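Local coordinates for FAD:protein FMN transferase (Pseudomonas stutzeri ATCC 14405 = CCUG 16156, PDB 5MGY) that probably transfers the FMN part of FAD onto a threonine of target proteins, releasing AMP with the help of magnesium, at residues 24-29 with 174-179; 102-107 with 150-155; 109-114 with 241-246; 186-191 with 265-270; 294-299 with 309-314. One frame throughout, in Å; residues are numbered along the deposited sequence.

Contact 1: 24-29 with 174-179; sequences VKYVRS and LGVQSY
The ring of Tyr26 is met obliquely by CG2 of Val176, which lies 4.1 Å from Tyr26 CD2. The other branch, Val176 CG1, lies 3.9 Å from Tyr26 CB and also near CD2. The two side chains cross at about a right angle. Tyr26 CG sits between the backbone N and the carbonyl carbon (chi1 74°), which turns the ring off towards Lys35 and Leu38 of helix 35-53. Its OH is bonded to the carbonyl of Pro33. Tyr179 shares a sheet face with Tyr26, and the two CB atoms are 4.1 Å apart. The Tyr179 side chain diverges from it, onto Ile168, Leu171 and Lys172 of helix 159-173. Tyr26 and Tyr179 form an antiparallel non-hydrogen-bonded pair. Next to it, Val27 N donates to Ser178 O at 3.0 Å, nearly straight at 169°. Val27 CG2 lies 3.6 Å from Ser178 OG, whose own partners include Arg192 O and Trp199 NE1. Gly175, with positive phi, is the C-prime residue of the Schellman motif that ends helix 159-173. One backbone bond and a buried apolar patch therefore start the pairing of strands 21-28 and 179-183 right after this turn.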
# COMPACT_ATOMS: atom_id res chain seq x y z
N VAL A 24 11.62 4.17 11.90
CA VAL A 24 11.98 5.49 11.46
C VAL A 24 13.45 5.67 11.74
O VAL A 24 13.97 5.28 12.77
CB VAL A 24 11.19 6.55 12.25
CG1 VAL A 24 11.59 7.98 11.85
CG2 VAL A 24 9.69 6.36 12.02
N LYS A 25 14.12 6.26 10.78
CA LYS A 25 15.47 6.68 10.93
C LYS A 25 15.61 8.12 10.47
O LYS A 25 15.05 8.49 9.47
CB LYS A 25 16.37 5.80 10.07
CG LYS A 25 16.46 4.33 10.50
CD LYS A 25 17.47 3.62 9.62
CE LYS A 25 17.50 2.15 9.92
NZ LYS A 25 18.60 1.50 9.13
N TYR A 26 16.36 8.92 11.19
CA TYR A 26 16.52 10.31 10.82
C TYR A 26 17.79 10.93 11.35
O TYR A 26 18.37 10.47 12.33
CB TYR A 26 15.32 11.12 11.31
CG TYR A 26 15.27 11.38 12.80
CD1 TYR A 26 14.94 10.36 13.71
CD2 TYR A 26 15.52 12.66 13.30
CE1 TYR A 26 14.88 10.61 15.07
CE2 TYR A 26 15.46 12.90 14.68
CZ TYR A 26 15.15 11.89 15.55
OH TYR A 26 15.12 12.17 16.87
N VAL A 27 18.20 12.00 10.69
CA VAL A 27 19.35 12.74 11.11
C VAL A 27 18.85 13.79 12.05
O VAL A 27 17.96 14.55 11.72
CB VAL A 27 20.05 13.42 9.93
CG1 VAL A 27 21.25 14.22 10.38
CG2 VAL A 27 20.50 12.38 8.95
N ARG A 28 19.43 13.84 13.21
CA ARG A 28 19.12 14.87 14.16
C ARG A 28 20.24 15.91 14.30
O ARG A 28 21.34 15.57 14.69
CB ARG A 28 18.94 14.19 15.46
CG ARG A 28 18.35 15.09 16.50
CD ARG A 28 18.79 14.47 17.76
NE ARG A 28 18.14 14.82 18.97
CZ ARG A 28 18.74 14.53 20.10
NH1 ARG A 28 19.92 13.93 20.11
NH2 ARG A 28 18.15 14.78 21.24
N SER A 29 19.91 17.16 14.01
CA SER A 29 20.81 18.28 14.22
C SER A 29 20.60 18.91 15.60
O SER A 29 19.72 18.51 16.32
CB SER A 29 20.57 19.27 13.12
OG SER A 29 19.19 19.39 13.00
N LEU A 174 8.44 19.46 11.96
CA LEU A 174 9.34 19.58 13.09
C LEU A 174 10.80 19.80 12.70
O LEU A 174 11.67 19.55 13.51
CB LEU A 174 9.26 18.31 13.95
CG LEU A 174 7.92 18.03 14.62
CD1 LEU A 174 8.01 16.75 15.42
CD2 LEU A 174 7.50 19.15 15.54
N GLY A 175 11.09 20.24 11.49
CA GLY A 175 12.48 20.63 11.12
C GLY A 175 13.40 19.59 10.51
O GLY A 175 14.45 19.98 10.01
N VAL A 176 13.02 18.30 10.52
CA VAL A 176 13.89 17.18 10.04
C VAL A 176 14.03 17.23 8.52
O VAL A 176 13.09 17.49 7.80
CB VAL A 176 13.33 15.81 10.50
CG1 VAL A 176 14.16 14.64 10.00
CG2 VAL A 176 13.19 15.74 12.01
N GLN A 177 15.22 16.99 8.05
CA GLN A 177 15.47 17.08 6.62
C GLN A 177 15.80 15.75 6.00
O GLN A 177 15.46 15.54 4.85
CB GLN A 177 16.60 18.08 6.34
CG GLN A 177 16.09 19.50 6.24
CD GLN A 177 17.25 20.49 6.08
OE1 GLN A 177 17.42 21.15 5.04
NE2 GLN A 177 18.06 20.58 7.12
N SER A 178 16.47 14.88 6.74
CA SER A 178 16.92 13.65 6.20
C SER A 178 16.38 12.53 7.06
O SER A 178 16.49 12.58 8.27
CB SER A 178 18.41 13.68 6.13
OG SER A 178 18.84 12.41 5.81
N TYR A 179 15.79 11.51 6.41
CA TYR A 179 15.00 10.46 7.11
C TYR A 179 14.73 9.23 6.20
O TYR A 179 14.79 9.34 4.97
CB TYR A 179 13.67 11.04 7.60
CG TYR A 179 12.90 11.62 6.49
CD1 TYR A 179 12.19 10.81 5.64
CD2 TYR A 179 12.92 13.00 6.22
CE1 TYR A 179 11.51 11.31 4.53
CE2 TYR A 179 12.22 13.53 5.12
CZ TYR A 179 11.52 12.67 4.26
OH TYR A 179 10.81 13.11 3.12

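Contact 2: 102-107 with 150-155; sequences LEPLLN and ALQLDF
Gln152 lies against the first turn of helix 103-108. Its CB is 3.7 Å from Glu103 CB and 3.9 Å from Pro104 CD. Further out, the amide oxygen OE1 of Gln152 is 3.9 Å from Pro104 CG, while NE2 has a weak hydrogen bond to Asn66 O. The carboxylate of Glu103 and the amide of Gln152 stand almost perpendicular, with their planes 85° apart. Glu103 CG is anti to the backbone N (chi1 -179°), and a bend at chi2 then swings the acid towards Asp154. There Glu103 OE1 comes 2.8 Å from Asp154 OD1. Both are acceptors and carry like charge, so this is no hydrogen bond, and the exact spacing is doubtful at this resolution. Leu106 CD1 adds an apolar neighbour, 3.6 Å from the same Asp154 OD1.

The next shell sets the loop in place. Asn156 N bonds to Asp154 OD2, and Asn66 OD1 accepts from Leu153 N. Pro113 and Thr55 touch Glu103. The side chain of Asp154 is about 6 Å from that of Ser157, a magnesium ligand.

With an alanine at Glu103 the CB contact stays, but a gap is likely to open beside Asp154 OD1 and the packing on Gln152 to thin. No hydrogen bond crosses between the segments. The contact rests on aliphatic atoms, while two acidic side chains face each other, that of Asp154 about 9 Å from the magnesium ion.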
# COMPACT_ATOMS: atom_id res chain seq x y z
N LEU A 102 -14.04 -3.85 -1.87
CA LEU A 102 -14.06 -5.31 -1.98
C LEU A 102 -14.39 -6.04 -0.70
O LEU A 102 -14.44 -7.26 -0.69
CB LEU A 102 -12.72 -5.81 -2.53
CG LEU A 102 -12.52 -5.78 -4.05
CD1 LEU A 102 -13.39 -4.78 -4.81
CD2 LEU A 102 -11.06 -5.50 -4.32
N GLU A 103 -14.64 -5.31 0.38
CA GLU A 103 -14.79 -5.98 1.68
C GLU A 103 -15.80 -7.13 1.70
O GLU A 103 -15.54 -8.13 2.35
CB GLU A 103 -15.06 -4.95 2.80
CG GLU A 103 -15.21 -5.52 4.22
CD GLU A 103 -14.01 -5.39 5.16
OE1 GLU A 103 -12.80 -5.44 4.80
OE2 GLU A 103 -14.32 -5.30 6.36
N PRO A 104 -16.94 -7.00 0.98
CA PRO A 104 -17.87 -8.12 0.91
C PRO A 104 -17.33 -9.31 0.16
O PRO A 104 -17.70 -10.42 0.50
CB PRO A 104 -19.07 -7.54 0.17
CG PRO A 104 -18.96 -6.05 0.37
CD PRO A 104 -17.48 -5.80 0.31
N LEU A 105 -16.48 -9.12 -0.83
CA LEU A 105 -15.91 -10.28 -1.50
C LEU A 105 -14.79 -10.82 -0.65
O LEU A 105 -14.56 -12.04 -0.62
CB LEU A 105 -15.40 -9.94 -2.89
CG LEU A 105 -16.45 -9.55 -3.91
CD1 LEU A 105 -15.76 -8.85 -5.07
CD2 LEU A 105 -17.17 -10.78 -4.38
N LEU A 106 -14.08 -9.95 0.06
CA LEU A 106 -13.06 -10.44 1.00
C LEU A 106 -13.70 -11.30 2.12
O LEU A 106 -13.30 -12.45 2.31
CB LEU A 106 -12.20 -9.28 1.63
CG LEU A 106 -11.24 -8.43 0.78
CD1 LEU A 106 -10.69 -7.26 1.62
CD2 LEU A 106 -10.14 -9.28 0.15
N ASN A 107 -14.69 -10.77 2.84
CA ASN A 107 -15.41 -11.55 3.86
C ASN A 107 -16.07 -12.80 3.31
O ASN A 107 -16.16 -13.78 4.01
CB ASN A 107 -16.42 -10.70 4.61
CG ASN A 107 -15.74 -9.70 5.57
OD1 ASN A 107 -14.63 -9.93 6.06
ND2 ASN A 107 -16.40 -8.59 5.83
N ALA A 150 -25.10 -1.19 -0.65
CA ALA A 150 -24.55 -1.50 0.71
C ALA A 150 -23.06 -1.72 0.70
O ALA A 150 -22.62 -2.83 1.07
CB ALA A 150 -25.24 -2.72 1.37
N LEU A 151 -22.31 -0.68 0.37
CA LEU A 151 -20.82 -0.75 0.30
C LEU A 151 -20.12 -1.03 1.62
O LEU A 151 -20.47 -0.47 2.68
CB LEU A 151 -20.20 0.55 -0.26
CG LEU A 151 -20.50 0.90 -1.74
CD1 LEU A 151 -19.83 2.21 -2.13
CD2 LEU A 151 -20.10 -0.21 -2.68
N GLN A 152 -19.11 -1.85 1.53
CA GLN A 152 -18.19 -1.97 2.64
C GLN A 152 -16.77 -1.63 2.15
O GLN A 152 -16.25 -2.26 1.22
CB GLN A 152 -18.33 -3.33 3.23
CG GLN A 152 -19.76 -3.59 3.61
CD GLN A 152 -19.86 -4.74 4.61
OE1 GLN A 152 -19.63 -5.91 4.26
NE2 GLN A 152 -20.16 -4.40 5.87
N LEU A 153 -16.20 -0.60 2.77
CA LEU A 153 -14.89 -0.12 2.44
C LEU A 153 -13.80 -0.84 3.17
O LEU A 153 -14.01 -1.42 4.23
CB LEU A 153 -14.81 1.35 2.73
CG LEU A 153 -15.86 2.21 2.00
CD1 LEU A 153 -15.59 3.70 2.17
CD2 LEU A 153 -15.95 1.84 0.54
N ASP A 154 -12.63 -0.85 2.53
CA ASP A 154 -11.38 -1.40 3.09
C ASP A 154 -10.21 -0.57 2.51
O ASP A 154 -10.07 -0.43 1.30
CB ASP A 154 -11.18 -2.89 2.73
CG ASP A 154 -10.02 -3.54 3.50
OD1 ASP A 154 -10.16 -4.66 4.10
OD2 ASP A 154 -8.97 -2.91 3.55
N PHE A 155 -9.37 -0.07 3.39
CA PHE A 155 -8.39 0.88 2.99
C PHE A 155 -6.99 0.29 2.95
O PHE A 155 -6.02 1.02 2.75
CB PHE A 155 -8.46 2.11 3.96
CG PHE A 155 -9.63 3.03 3.67
CD1 PHE A 155 -9.63 3.86 2.54
CD2 PHE A 155 -10.72 3.02 4.50
CE1 PHE A 155 -10.73 4.64 2.26
CE2 PHE A 155 -11.82 3.81 4.23
CZ PHE A 155 -11.83 4.62 3.10

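Contact 3: 109-114 with 241-246; sequences WGFGPQ and YSHTLD
Phe111 and His243 form an offset stack, their ring centroids 4.0 Å apart and their planes at 24°. The rings lie face to face but displaced: Phe111 CD1 sits over the centre of the His243 ring, and the imidazole covers one face of Phe111 toward its rim. Two CH-pi contacts accompany the stack. Phe111 CB points at the imidazole face, 4.2 Å from the His243 centroid, and His243 CA lies over the phenyl face. The opposite face of the Phe111 ring receives the carbonyl oxygen of Trp109.

A further CH-pi contact joins Leu245 to Trp109. Leu245 CD2 stands over the five-membered ring, 4.1 Å from its centroid and 24° off the normal. The same methyl touches the edge of the Phe111 ring, 4.2 Å from Phe111 CE2, and so bridges two aromatic groups. At another part of the rim, Tyr241 OH lies 3.7 Å from Phe111 CE1.

No hydrogen bond crosses between the segments. Within 241-246, Ser242 OG accepts from Thr244 N in an ST turn that shapes the chain beside His243. Leu245 also packs on Leu105 and Leu106, so the loop between strands 239-241 and 257-264 lies against helix 103-108 and the turn that follows it.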
# COMPACT_ATOMS: atom_id res chain seq x y z
N TRP A 109 -14.72 -14.62 0.71
CA TRP A 109 -13.68 -15.60 0.45
C TRP A 109 -12.82 -15.89 1.72
O TRP A 109 -11.76 -16.50 1.61
CB TRP A 109 -12.81 -15.17 -0.76
CG TRP A 109 -13.43 -15.31 -2.19
CD1 TRP A 109 -14.10 -14.34 -2.89
CD2 TRP A 109 -13.35 -16.43 -3.06
NE1 TRP A 109 -14.47 -14.80 -4.13
CE2 TRP A 109 -14.03 -16.08 -4.26
CE3 TRP A 109 -12.77 -17.68 -2.96
CZ2 TRP A 109 -14.16 -16.96 -5.35
CZ3 TRP A 109 -12.92 -18.58 -4.03
CH2 TRP A 109 -13.61 -18.21 -5.22
N GLY A 110 -13.24 -15.45 2.91
CA GLY A 110 -12.50 -15.72 4.16
C GLY A 110 -11.25 -14.87 4.46
O GLY A 110 -10.58 -15.03 5.48
N PHE A 111 -10.92 -13.95 3.56
CA PHE A 111 -9.67 -13.19 3.67
C PHE A 111 -9.80 -11.93 4.53
O PHE A 111 -8.82 -11.19 4.65
CB PHE A 111 -9.15 -12.81 2.27
CG PHE A 111 -9.16 -13.96 1.26
CD1 PHE A 111 -8.80 -15.28 1.61
CD2 PHE A 111 -9.47 -13.72 -0.05
CE1 PHE A 111 -8.79 -16.30 0.66
CE2 PHE A 111 -9.46 -14.74 -1.00
CZ PHE A 111 -9.12 -16.03 -0.65
N GLY A 112 -10.96 -11.70 5.13
CA GLY A 112 -11.27 -10.42 5.75
C GLY A 112 -11.24 -10.49 7.27
O GLY A 112 -10.83 -11.49 7.84
N PRO A 113 -11.66 -9.39 7.95
CA PRO A 113 -11.76 -9.34 9.45
C PRO A 113 -12.83 -10.20 10.13
O PRO A 113 -12.66 -10.57 11.28
CB PRO A 113 -12.02 -7.86 9.75
CG PRO A 113 -12.53 -7.28 8.44
CD PRO A 113 -11.89 -8.06 7.34
N GLN A 114 -13.91 -10.48 9.40
CA GLN A 114 -15.02 -11.32 9.89
C GLN A 114 -15.02 -12.59 9.05
O GLN A 114 -16.04 -13.05 8.54
CB GLN A 114 -16.37 -10.61 9.71
CG GLN A 114 -16.78 -9.72 10.87
CD GLN A 114 -15.99 -8.41 10.93
OE1 GLN A 114 -16.23 -7.44 10.20
NE2 GLN A 114 -15.02 -8.38 11.78
N TYR A 241 -2.84 -19.97 -5.64
CA TYR A 241 -3.50 -19.52 -4.41
C TYR A 241 -3.01 -18.13 -3.91
O TYR A 241 -1.82 -17.90 -3.69
CB TYR A 241 -3.33 -20.58 -3.30
CG TYR A 241 -4.31 -20.36 -2.20
CD1 TYR A 241 -5.53 -21.08 -2.17
CD2 TYR A 241 -4.03 -19.41 -1.17
CE1 TYR A 241 -6.45 -20.82 -1.16
CE2 TYR A 241 -4.92 -19.12 -0.16
CZ TYR A 241 -6.12 -19.80 -0.14
OH TYR A 241 -6.94 -19.48 0.91
N SER A 242 -3.93 -17.18 -3.77
CA SER A 242 -3.60 -15.87 -3.22
C SER A 242 -4.83 -15.21 -2.61
O SER A 242 -5.97 -15.60 -2.86
CB SER A 242 -2.98 -14.95 -4.27
OG SER A 242 -3.95 -14.23 -5.00
N HIS A 243 -4.58 -14.18 -1.82
CA HIS A 243 -5.62 -13.37 -1.20
C HIS A 243 -5.98 -12.14 -2.07
O HIS A 243 -6.74 -11.28 -1.65
CB HIS A 243 -5.20 -12.98 0.24
CG HIS A 243 -5.39 -14.08 1.25
ND1 HIS A 243 -5.45 -13.85 2.62
CD2 HIS A 243 -5.55 -15.42 1.10
CE1 HIS A 243 -5.63 -14.99 3.26
NE2 HIS A 243 -5.69 -15.96 2.36
N THR A 244 -5.47 -12.05 -3.29
CA THR A 244 -5.79 -10.92 -4.14
C THR A 244 -6.95 -11.28 -5.09
O THR A 244 -6.93 -12.30 -5.77
CB THR A 244 -4.56 -10.44 -4.91
OG1 THR A 244 -3.44 -10.37 -4.03
CG2 THR A 244 -4.80 -9.03 -5.49
N LEU A 245 -7.95 -10.41 -5.13
CA LEU A 245 -9.17 -10.62 -5.92
C LEU A 245 -9.24 -9.70 -7.11
O LEU A 245 -8.89 -8.54 -6.96
CB LEU A 245 -10.39 -10.32 -5.04
CG LEU A 245 -10.52 -11.20 -3.80
CD1 LEU A 245 -11.47 -10.57 -2.82
CD2 LEU A 245 -11.01 -12.58 -4.22
N ASP A 246 -9.71 -10.19 -8.26
CA ASP A 246 -10.06 -9.27 -9.34
C ASP A 246 -11.38 -8.57 -8.97
O ASP A 246 -12.38 -9.24 -8.68
CB ASP A 246 -10.18 -9.97 -10.68
CG ASP A 246 -10.24 -8.98 -11.82
OD1 ASP A 246 -9.25 -8.92 -12.60
OD2 ASP A 246 -11.23 -8.24 -11.93

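Contact 4: 186-191 with 265-270; sequences ELKAEG and KSTLRA
The side chain of Lys188 leaves the strand with CG anti to the backbone N (chi1 178°) and stays extended to its end, which carries it past Thr267 to the carbonyl of Lys265. Lys188 NZ donates to Lys265 O at 3.1 Å. It comes in the carbonyl plane, with a C=O...donor angle of 156°. On the way the aliphatic part runs obliquely across Thr267, with Lys188 CB and CD each 3.4 Å from Thr267 OG1. That hydroxyl has its polar partner elsewhere, at Asp165 OD1. The methyl branch of Thr267 is anti to the backbone N and is turned to the strand: CG2 is 3.9 Å from Leu187 O and 4.2 Å from Glu186 CB.

Here strand 186-190 of the antiparallel sheet meets the start of helix 267-292. Ser266 is the N-cap: its OG accepts from Arg269 N at 3.2 Å, close to straight at 171°. Asp165 also takes the N-H of Leu268, so one acid of helix 159-173 holds both Thr267 and the helix start.

A methionine in place of Lys188 would probably leave Lys265 O without this donor and the turn before the helix less firmly tied to the strand. At the first residue of the strand, Glu186 OE2 bonds to Ser225 OG. The Glu186 side chain is about 5 Å from the bound magnesium ion, which Asp271, the residue after Ala270, helps to coordinate.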
# COMPACT_ATOMS: atom_id res chain seq x y z
N GLU A 186 6.04 -0.63 3.27
CA GLU A 186 6.05 0.64 2.54
C GLU A 186 7.07 1.58 3.17
O GLU A 186 7.21 1.62 4.38
CB GLU A 186 4.66 1.33 2.55
CG GLU A 186 3.69 0.79 1.52
CD GLU A 186 3.37 -0.67 1.71
OE1 GLU A 186 3.37 -1.11 2.88
OE2 GLU A 186 3.13 -1.39 0.69
N LEU A 187 7.77 2.35 2.35
CA LEU A 187 8.71 3.29 2.85
C LEU A 187 9.04 4.40 1.91
O LEU A 187 8.79 4.34 0.72
CB LEU A 187 9.98 2.60 3.28
CG LEU A 187 10.91 1.86 2.32
CD1 LEU A 187 11.76 2.81 1.46
CD2 LEU A 187 11.85 0.95 3.15
N LYS A 188 9.65 5.43 2.49
CA LYS A 188 10.16 6.56 1.75
C LYS A 188 11.38 7.17 2.47
O LYS A 188 11.48 7.17 3.69
CB LYS A 188 9.04 7.55 1.54
CG LYS A 188 9.45 8.79 0.80
CD LYS A 188 8.27 9.69 0.43
CE LYS A 188 8.83 10.97 -0.19
NZ LYS A 188 7.93 12.10 -0.47
N ALA A 189 12.30 7.70 1.70
CA ALA A 189 13.42 8.36 2.28
C ALA A 189 13.76 9.60 1.52
O ALA A 189 13.45 9.72 0.33
CB ALA A 189 14.62 7.41 2.31
N GLU A 190 14.46 10.50 2.22
CA GLU A 190 14.91 11.78 1.65
C GLU A 190 16.15 12.29 2.33
O GLU A 190 16.49 11.85 3.41
CB GLU A 190 13.81 12.80 1.78
CG GLU A 190 14.03 14.05 0.99
CD GLU A 190 12.74 14.69 0.59
OE1 GLU A 190 12.84 15.72 -0.09
OE2 GLU A 190 11.62 14.19 0.95
N GLY A 191 16.85 13.19 1.66
CA GLY A 191 18.10 13.70 2.15
C GLY A 191 19.23 12.71 2.05
O GLY A 191 19.15 11.70 1.33
N LYS A 265 6.86 9.37 -5.92
CA LYS A 265 7.09 10.38 -4.90
C LYS A 265 6.06 10.34 -3.77
O LYS A 265 6.36 10.64 -2.64
CB LYS A 265 7.18 11.77 -5.52
CG LYS A 265 5.87 12.30 -5.89
CD LYS A 265 5.92 13.38 -6.95
CE LYS A 265 4.55 13.38 -7.66
NZ LYS A 265 4.50 14.54 -8.59
N SER A 266 4.85 9.94 -4.09
CA SER A 266 3.84 9.72 -3.09
C SER A 266 3.85 8.25 -2.74
O SER A 266 3.56 7.43 -3.59
CB SER A 266 2.48 10.10 -3.67
OG SER A 266 1.48 9.55 -2.89
N THR A 267 4.21 7.93 -1.51
CA THR A 267 4.16 6.55 -1.02
C THR A 267 2.72 5.99 -1.01
O THR A 267 2.52 4.80 -1.05
CB THR A 267 4.68 6.55 0.41
OG1 THR A 267 5.84 7.37 0.47
CG2 THR A 267 5.02 5.19 0.87
N LEU A 268 1.72 6.88 -0.89
CA LEU A 268 0.32 6.46 -0.96
C LEU A 268 0.08 5.83 -2.35
O LEU A 268 -0.36 4.66 -2.47
CB LEU A 268 -0.59 7.69 -0.70
CG LEU A 268 -2.09 7.42 -0.55
CD1 LEU A 268 -2.86 8.61 -0.01
CD2 LEU A 268 -2.73 6.93 -1.84
N ARG A 269 0.37 6.61 -3.38
CA ARG A 269 0.35 6.16 -4.81
C ARG A 269 1.13 4.87 -5.09
O ARG A 269 0.59 3.96 -5.73
CB ARG A 269 0.75 7.32 -5.77
CG ARG A 269 -0.40 8.32 -5.79
CD ARG A 269 -0.60 9.19 -7.00
NE ARG A 269 -0.81 8.49 -8.29
CZ ARG A 269 -1.97 8.11 -8.80
NH1 ARG A 269 -2.00 7.56 -10.00
NH2 ARG A 269 -3.10 8.22 -8.14
N ALA A 270 2.32 4.75 -4.53
CA ALA A 270 3.05 3.50 -4.70
C ALA A 270 2.31 2.31 -4.11
O ALA A 270 2.33 1.25 -4.66
CB ALA A 270 4.47 3.60 -4.10

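Contact 5: 294-299 with 309-314; sequences IAAFFV and TSTKAF
Thr311 OG1 is gripped from two sides. It donates to Ile294 O at 2.7 Å, in the carbonyl plane on a lone pair, and it accepts from Phe314 N at 3.1 Å. The second bond makes Thr311 the N-cap of helix 312-318. The hydroxyl lies between the backbone N and the carbonyl carbon (chi1 66°), a position from which it can serve both partners. Thr311 N in turn donates to Ala296 O at 3.0 Å.

These bonds continue a beta hairpin of strands 295-301 and 306-310, the second an outermost strand of the sheet. Phe298 and Thr309 form a hydrogen-bonded pair, with Phe298 N 2.7 Å from Thr309 O and Thr309 N returning a bond to Phe298 O. Phe297 and Ser310 form a non-hydrogen-bonded pair, on the other face.

On the face of Phe297 the helix adds Phe314. The two rings meet obliquely, planes at 40°, with Phe297 CD1 3.9 Å from Phe314 CZ. Both side chains also touch Ile203. Ala295 CB packs nearby, 4.1 Å from Phe314 CB and 4.2 Å from Ala313 CB. On the face of Phe298, Thr309 O lies at the edge of the phenyl ring in its plane. Thr311 CG2 approaches the same ring, and its residue also touches Ala289 and Glu290 of helix 267-292.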
# COMPACT_ATOMS: atom_id res chain seq x y z
N ILE A 294 4.82 4.48 -15.00
CA ILE A 294 5.07 4.12 -13.63
C ILE A 294 6.45 3.47 -13.57
O ILE A 294 6.81 2.68 -14.44
CB ILE A 294 4.01 3.13 -13.14
CG1 ILE A 294 2.65 3.82 -13.17
CG2 ILE A 294 4.36 2.64 -11.74
CD1 ILE A 294 1.47 2.86 -12.97
N ALA A 295 7.21 3.82 -12.53
CA ALA A 295 8.42 3.13 -12.26
C ALA A 295 8.07 1.86 -11.47
O ALA A 295 7.58 1.93 -10.33
CB ALA A 295 9.38 4.02 -11.50
N ALA A 296 8.28 0.71 -12.09
CA ALA A 296 7.92 -0.56 -11.46
C ALA A 296 8.88 -1.70 -11.83
O ALA A 296 9.47 -1.67 -12.92
CB ALA A 296 6.50 -0.94 -11.87
N PHE A 297 8.98 -2.69 -10.95
CA PHE A 297 9.89 -3.83 -11.09
C PHE A 297 9.09 -5.09 -10.74
O PHE A 297 8.74 -5.30 -9.57
CB PHE A 297 11.05 -3.65 -10.12
CG PHE A 297 12.08 -4.74 -10.14
CD1 PHE A 297 13.24 -4.57 -10.94
CD2 PHE A 297 11.95 -5.91 -9.38
CE1 PHE A 297 14.24 -5.54 -10.97
CE2 PHE A 297 12.94 -6.88 -9.41
CZ PHE A 297 14.08 -6.71 -10.22
N PHE A 298 8.80 -5.91 -11.74
CA PHE A 298 7.98 -7.10 -11.59
C PHE A 298 8.75 -8.40 -11.31
O PHE A 298 9.84 -8.55 -11.77
CB PHE A 298 7.24 -7.31 -12.89
CG PHE A 298 6.27 -6.26 -13.22
CD1 PHE A 298 4.91 -6.52 -13.19
CD2 PHE A 298 6.70 -5.00 -13.55
CE1 PHE A 298 3.99 -5.54 -13.49
CE2 PHE A 298 5.77 -4.02 -13.85
CZ PHE A 298 4.42 -4.28 -13.82
N VAL A 299 8.19 -9.32 -10.54
CA VAL A 299 8.78 -10.64 -10.34
C VAL A 299 7.79 -11.71 -10.75
O VAL A 299 6.84 -12.03 -10.03
CB VAL A 299 9.27 -10.88 -8.91
CG1 VAL A 299 10.00 -12.20 -8.82
CG2 VAL A 299 10.27 -9.80 -8.54
N THR A 309 11.27 -8.01 -14.56
CA THR A 309 11.07 -7.05 -15.63
C THR A 309 10.87 -5.68 -14.99
O THR A 309 10.21 -5.55 -14.00
CB THR A 309 9.85 -7.47 -16.50
OG1 THR A 309 9.78 -8.91 -16.57
CG2 THR A 309 9.92 -6.83 -17.90
N SER A 310 11.50 -4.68 -15.55
CA SER A 310 11.48 -3.33 -15.03
C SER A 310 10.81 -2.49 -16.13
O SER A 310 10.69 -2.94 -17.22
CB SER A 310 12.93 -2.87 -14.67
OG SER A 310 13.76 -2.60 -15.80
N THR A 311 10.30 -1.32 -15.81
CA THR A 311 9.70 -0.49 -16.81
C THR A 311 10.73 0.46 -17.29
O THR A 311 11.85 0.50 -16.79
CB THR A 311 8.50 0.31 -16.26
OG1 THR A 311 8.95 1.27 -15.28
CG2 THR A 311 7.44 -0.64 -15.69
N LYS A 312 10.31 1.24 -18.25
CA LYS A 312 11.06 2.32 -18.81
C LYS A 312 11.35 3.42 -17.80
O LYS A 312 12.50 3.85 -17.69
CB LYS A 312 10.26 2.86 -19.98
CG LYS A 312 10.90 3.97 -20.76
CD LYS A 312 9.99 4.42 -21.91
CE LYS A 312 9.69 3.27 -22.88
NZ LYS A 312 9.07 3.74 -24.13
N ALA A 313 10.32 3.87 -17.08
CA ALA A 313 10.46 4.92 -16.05
C ALA A 313 11.40 4.46 -14.94
O ALA A 313 12.19 5.26 -14.44
CB ALA A 313 9.10 5.34 -15.48
N PHE A 314 11.31 3.19 -14.57
CA PHE A 314 12.21 2.61 -13.57
C PHE A 314 13.65 2.62 -14.05
O PHE A 314 14.58 2.84 -13.25
CB PHE A 314 11.81 1.17 -13.28
CG PHE A 314 12.65 0.48 -12.24
CD1 PHE A 314 13.84 -0.13 -12.58
CD2 PHE A 314 12.20 0.38 -10.95
CE1 PHE A 314 14.59 -0.80 -11.60
CE2 PHE A 314 12.93 -0.27 -9.96
CZ PHE A 314 14.14 -0.87 -10.29

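Contacts 1, 4 and 5 all reach the eight-stranded antiparallel sheet. Contact 1 joins its second and third strands, contact 4 sets a helix start on the fourth, and contact 5 joins the last two. The centres of contacts 1 and 4 are about 15 Å apart, and they touch through Tyr179 and Glu190. Contacts 2 and 3 lie across the chain's centre from contact 1, their own centres about 11 Å apart. Contact 2 uses helix 103-108 and contact 3 the loop after it. Their segments alternate along the chain, and contact 2 falls wholly between the halves of contact 1. Contact 4 leads directly into Asp271, which with Ser157 and Thr275 holds the magnesium ion, so sheet and helix start meet at the metal site.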